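Local coordinates for sulfur oxygenase/reductase (Halothiobacillus neapolitanus, PDB 6QPA), which probably catalyses the oxygen-dependent disproportionation of elemental sulfur at a mononuclear iron site, forming a shell of 24 subunits, at residues N5-N17 / M109-V121. Sequence-based numbering, arbitrary orientation.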
loop_
_atom_site.group_PDB
_atom_site.type_symbol
_atom_site.label_atom_id
_atom_site.label_comp_id
_atom_site.label_asym_id
_atom_site.label_seq_id
_atom_site.Cartn_x
_atom_site.Cartn_y
_atom_site.Cartn_z
ATOM N N ASN A 5 27.384 42.100 51.249
ATOM C CA ASN A 5 26.410 42.542 50.252
ATOM C C ASN A 5 27.106 42.505 48.899
ATOM O O ASN A 5 27.708 43.503 48.468
ATOM C CB ASN A 5 25.870 43.939 50.567
ATOM C CG ASN A 5 26.772 44.722 51.514
ATOM O OD1 ASN A 5 27.482 44.141 52.340
ATOM N ND2 ASN A 5 26.738 46.053 51.408
ATOM N N PRO A 6 27.076 41.377 48.196
ATOM C CA PRO A 6 27.736 41.321 46.886
ATOM C C PRO A 6 26.945 42.070 45.828
ATOM O O PRO A 6 25.773 42.416 45.992
ATOM C CB PRO A 6 27.814 39.821 46.592
ATOM C CG PRO A 6 26.657 39.237 47.333
ATOM C CD PRO A 6 26.527 40.067 48.595
ATOM N N ILE A 7 27.621 42.281 44.710
ATOM C CA ILE A 7 27.081 42.900 43.510
ATOM C C ILE A 7 26.741 41.785 42.526
ATOM O O ILE A 7 27.500 40.819 42.386
ATOM C CB ILE A 7 28.132 43.871 42.917
ATOM C CG1 ILE A 7 28.450 45.018 43.888
ATOM C CG2 ILE A 7 27.738 44.377 41.555
ATOM C CD1 ILE A 7 27.259 45.711 44.418
ATOM N N ILE A 8 25.633 41.917 41.812
ATOM C CA ILE A 8 25.251 40.910 40.832
ATOM C C ILE A 8 25.202 41.595 39.484
ATOM O O ILE A 8 24.474 42.580 39.311
ATOM C CB ILE A 8 23.907 40.241 41.158
ATOM C CG1 ILE A 8 23.947 39.623 42.551
ATOM C CG2 ILE A 8 23.615 39.083 40.145
ATOM C CD1 ILE A 8 22.667 38.880 42.903
ATOM N N ALA A 9 26.006 41.103 38.547
ATOM C CA ALA A 9 25.895 41.500 37.153
ATOM C C ALA A 9 25.008 40.491 36.443
ATOM O O ALA A 9 25.206 39.275 36.577
ATOM C CB ALA A 9 27.275 41.598 36.483
ATOM N N ILE A 10 23.995 40.982 35.740
ATOM C CA ILE A 10 23.071 40.111 35.026
ATOM C C ILE A 10 23.269 40.346 33.546
ATOM O O ILE A 10 22.849 41.376 33.013
ATOM C CB ILE A 10 21.609 40.334 35.429
ATOM C CG1 ILE A 10 21.470 40.115 36.933
ATOM C CG2 ILE A 10 20.726 39.369 34.632
ATOM C CD1 ILE A 10 20.041 40.336 37.489
ATOM N N ASN A 11 23.908 39.387 32.882
ATOM C CA ASN A 11 24.053 39.420 31.437
ATOM C C ASN A 11 22.739 38.943 30.825
ATOM O O ASN A 11 22.370 37.773 30.967
ATOM C CB ASN A 11 25.228 38.543 31.013
ATOM C CG ASN A 11 25.636 38.785 29.598
ATOM O OD1 ASN A 11 24.948 38.373 28.673
ATOM N ND2 ASN A 11 26.762 39.473 29.412
ATOM N N MET A 12 22.031 39.848 30.157
ATOM C CA MET A 12 20.714 39.587 29.590
ATOM C C MET A 12 20.845 39.495 28.081
ATOM O O MET A 12 21.369 40.420 27.446
ATOM C CB MET A 12 19.731 40.688 29.968
ATOM C CG MET A 12 19.557 40.886 31.457
ATOM S SD MET A 12 18.711 42.443 31.770
ATOM C CE MET A 12 18.409 42.284 33.526
ATOM N N ALA A 13 20.392 38.375 27.518
ATOM C CA ALA A 13 20.379 38.152 26.082
ATOM C C ALA A 13 19.105 37.412 25.706
ATOM O O ALA A 13 18.457 36.790 26.547
ATOM C CB ALA A 13 21.591 37.335 25.622
ATOM N N LYS A 14 18.747 37.487 24.430
ATOM C CA LYS A 14 17.675 36.671 23.867
ATOM C C LYS A 14 18.270 35.849 22.738
ATOM O O LYS A 14 18.914 36.397 21.838
ATOM C CB LYS A 14 16.495 37.520 23.406
ATOM C CG LYS A 14 15.754 38.175 24.575
ATOM C CD LYS A 14 14.565 38.982 24.103
ATOM C CE LYS A 14 13.760 39.519 25.280
ATOM N NZ LYS A 14 13.210 38.391 26.114
ATOM N N ILE A 15 18.106 34.531 22.821
ATOM C CA ILE A 15 18.792 33.620 21.931
ATOM C C ILE A 15 17.771 32.777 21.183
ATOM O O ILE A 15 16.630 32.577 21.626
ATOM C CB ILE A 15 19.794 32.732 22.694
ATOM C CG1 ILE A 15 19.048 31.750 23.601
ATOM C CG2 ILE A 15 20.736 33.623 23.539
ATOM C CD1 ILE A 15 19.941 30.851 24.359
ATOM N N ALA A 16 18.216 32.259 20.039
ATOM C CA ALA A 16 17.367 31.440 19.192
ATOM C C ALA A 16 17.023 30.133 19.889
ATOM O O ALA A 16 17.876 29.489 20.496
ATOM C CB ALA A 16 18.054 31.164 17.848
ATOM N N ASN A 17 15.755 29.750 19.810
ATOM C CA ASN A 17 15.266 28.530 20.437
ATOM C C ASN A 17 15.318 27.413 19.397
ATOM O O ASN A 17 14.353 27.124 18.694
ATOM C CB ASN A 17 13.860 28.749 20.981
ATOM C CG ASN A 17 13.320 27.541 21.698
ATOM O OD1 ASN A 17 13.994 26.518 21.799
ATOM N ND2 ASN A 17 12.107 27.655 22.224
ATOM N N MET A 109 23.946 32.655 17.823
ATOM C CA MET A 109 22.624 32.317 18.316
ATOM C C MET A 109 21.932 33.506 18.978
ATOM O O MET A 109 20.814 33.351 19.473
ATOM C CB MET A 109 22.704 31.150 19.307
ATOM C CG MET A 109 23.227 31.562 20.679
ATOM S SD MET A 109 23.274 30.167 21.806
ATOM C CE MET A 109 23.911 30.880 23.323
ATOM N N VAL A 110 22.567 34.682 19.009
ATOM C CA VAL A 110 22.036 35.853 19.706
ATOM C C VAL A 110 21.127 36.638 18.764
ATOM O O VAL A 110 21.497 36.953 17.626
ATOM C CB VAL A 110 23.177 36.735 20.253
ATOM C CG1 VAL A 110 22.650 38.069 20.759
ATOM C CG2 VAL A 110 23.903 36.008 21.381
ATOM N N ILE A 111 19.925 36.933 19.240
ATOM C CA ILE A 111 18.976 37.762 18.525
ATOM C C ILE A 111 18.872 39.149 19.144
ATOM O O ILE A 111 18.604 40.116 18.426
ATOM C CB ILE A 111 17.597 37.059 18.478
ATOM C CG1 ILE A 111 17.661 35.857 17.521
ATOM C CG2 ILE A 111 16.443 38.019 18.113
ATOM C CD1 ILE A 111 16.524 34.897 17.663
ATOM N N GLU A 112 19.108 39.275 20.445
ATOM C CA GLU A 112 19.053 40.549 21.142
ATOM C C GLU A 112 20.020 40.477 22.319
ATOM O O GLU A 112 20.215 39.410 22.910
ATOM C CB GLU A 112 17.615 40.835 21.594
ATOM C CG GLU A 112 17.292 42.258 21.963
ATOM C CD GLU A 112 15.802 42.443 22.219
ATOM O OE1 GLU A 112 15.027 41.460 22.070
ATOM O OE2 GLU A 112 15.415 43.576 22.581
ATOM N N GLY A 113 20.646 41.608 22.640
ATOM C CA GLY A 113 21.633 41.639 23.700
ATOM C C GLY A 113 23.045 41.400 23.189
ATOM O O GLY A 113 23.279 41.372 21.981
ATOM N N PRO A 114 24.022 41.202 24.101
ATOM C CA PRO A 114 23.838 41.176 25.557
ATOM C C PRO A 114 23.714 42.585 26.128
ATOM O O PRO A 114 24.191 43.539 25.518
ATOM C CB PRO A 114 25.115 40.503 26.061
ATOM C CG PRO A 114 26.146 41.004 25.122
ATOM C CD PRO A 114 25.446 41.063 23.749
ATOM N N TRP A 115 23.014 42.703 27.250
ATOM C CA TRP A 115 22.962 43.924 28.039
ATOM C C TRP A 115 23.218 43.488 29.468
ATOM O O TRP A 115 22.533 42.595 29.968
ATOM C CB TRP A 115 21.609 44.622 27.881
ATOM C CG TRP A 115 21.484 45.962 28.531
ATOM C CD1 TRP A 115 20.648 46.295 29.561
ATOM C CD2 TRP A 115 22.190 47.172 28.175
ATOM N NE1 TRP A 115 20.789 47.636 29.867
ATOM C CE2 TRP A 115 21.736 48.190 29.039
ATOM C CE3 TRP A 115 23.172 47.484 27.212
ATOM C CZ2 TRP A 115 22.212 49.504 28.963
ATOM C CZ3 TRP A 115 23.665 48.783 27.152
ATOM C CH2 TRP A 115 23.176 49.782 28.019
ATOM N N GLU A 116 24.237 44.056 30.113
ATOM C CA GLU A 116 24.689 43.536 31.402
ATOM C C GLU A 116 24.650 44.626 32.468
ATOM O O GLU A 116 25.678 45.262 32.754
ATOM C CB GLU A 116 26.091 42.942 31.305
ATOM C CG GLU A 116 26.431 42.104 32.534
ATOM C CD GLU A 116 27.828 41.548 32.498
ATOM O OE1 GLU A 116 28.732 42.270 32.048
ATOM O OE2 GLU A 116 28.027 40.402 32.936
ATOM N N PRO A 117 23.497 44.850 33.090
ATOM C CA PRO A 117 23.418 45.825 34.184
ATOM C C PRO A 117 23.943 45.240 35.487
ATOM O O PRO A 117 23.973 44.024 35.698
ATOM C CB PRO A 117 21.912 46.125 34.297
ATOM C CG PRO A 117 21.255 45.413 33.120
ATOM C CD PRO A 117 22.172 44.287 32.771
ATOM N N TYR A 118 24.339 46.143 36.370
ATOM C CA TYR A 118 24.770 45.830 37.726
ATOM C C TYR A 118 23.615 46.024 38.708
ATOM O O TYR A 118 22.852 46.997 38.602
ATOM C CB TYR A 118 25.932 46.728 38.141
ATOM C CG TYR A 118 27.277 46.403 37.524
ATOM C CD1 TYR A 118 28.016 45.312 37.969
ATOM C CD2 TYR A 118 27.844 47.226 36.539
ATOM C CE1 TYR A 118 29.272 45.016 37.440
ATOM C CE2 TYR A 118 29.109 46.934 36.002
ATOM C CZ TYR A 118 29.809 45.825 36.464
ATOM O OH TYR A 118 31.043 45.512 35.971
ATOM N N PHE A 119 23.491 45.097 39.669
ATOM C CA PHE A 119 22.392 45.115 40.622
ATOM C C PHE A 119 22.902 45.053 42.049
ATOM O O PHE A 119 23.809 44.285 42.381
ATOM C CB PHE A 119 21.405 43.959 40.385
ATOM C CG PHE A 119 20.646 44.104 39.118
ATOM C CD1 PHE A 119 21.203 43.686 37.930
ATOM C CD2 PHE A 119 19.405 44.715 39.106
ATOM C CE1 PHE A 119 20.522 43.851 36.743
ATOM C CE2 PHE A 119 18.719 44.892 37.927
ATOM C CZ PHE A 119 19.282 44.446 36.734
ATOM N N GLU A 120 22.282 45.857 42.883
ATOM C CA GLU A 120 22.455 45.791 44.313
ATOM C C GLU A 120 21.396 44.874 44.910
ATOM O O GLU A 120 20.228 44.909 44.510
ATOM C CB GLU A 120 22.356 47.203 44.901
ATOM C CG GLU A 120 22.188 47.237 46.395
ATOM C CD GLU A 120 21.877 48.632 46.921
ATOM O OE1 GLU A 120 21.941 49.611 46.136
ATOM O OE2 GLU A 120 21.571 48.733 48.124
ATOM N N VAL A 121 21.813 44.038 45.854
ATOM C CA VAL A 121 20.888 43.189 46.587
ATOM C C VAL A 121 20.351 44.026 47.741
ATOM O O VAL A 121 21.016 44.199 48.755
ATOM C CB VAL A 121 21.552 41.899 47.066
ATOM C CG1 VAL A 121 20.534 41.037 47.828
ATOM C CG2 VAL A 121 22.089 41.123 45.869
HETATM O O HOH W 1 24.470 44.503 46.996
HETATM O O HOH W 2 27.077 38.233 34.431
#
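Two antiparallel neighbours in the central curled sheet meet here, strand 7-15 and the broken strand 110-125, which supplies the carboxylate ligand of the iron, E116. I8 and F119 form a hydrogen-bonded pair, with I8 N giving a nearly straight bond to F119 O (3.0 Å, 175°) and F119 N a more bent one back to I8 O, and M12 and W115 form a second hydrogen-bonded pair. Where P117 lacks an N-H, its CD lies 3.0 Å from I10 O, which instead receives a CA-H...O contact from E116. Further along, I111 and E112 both donate to K14 O in a classic beta bulge, I111 N at 2.8 Å.

On the face carrying I8, M12 and F119, I10 CD1 lies over one face of the F119 ring, 3.6 Å from its CD1. The extended M12 side chain comes from the opposite direction, bringing CE to 4.0 Å from F119 CZ, and L254 packs against all three residues. On the iron side E116 stretches out, CG anti to the backbone N (chi1 -166°), passing A9 and N11; OE2 binds the iron together with H88 and H92, and lies 3.8 Å from A9 CB. Y118, also beside A9, hydrogen-bonds through OH to E89 and to H88 ND1, a second-shell bond consistent with Y118 orienting H88. The pairing of the flanking residues thus sets the backbone from which E116 reaches the iron.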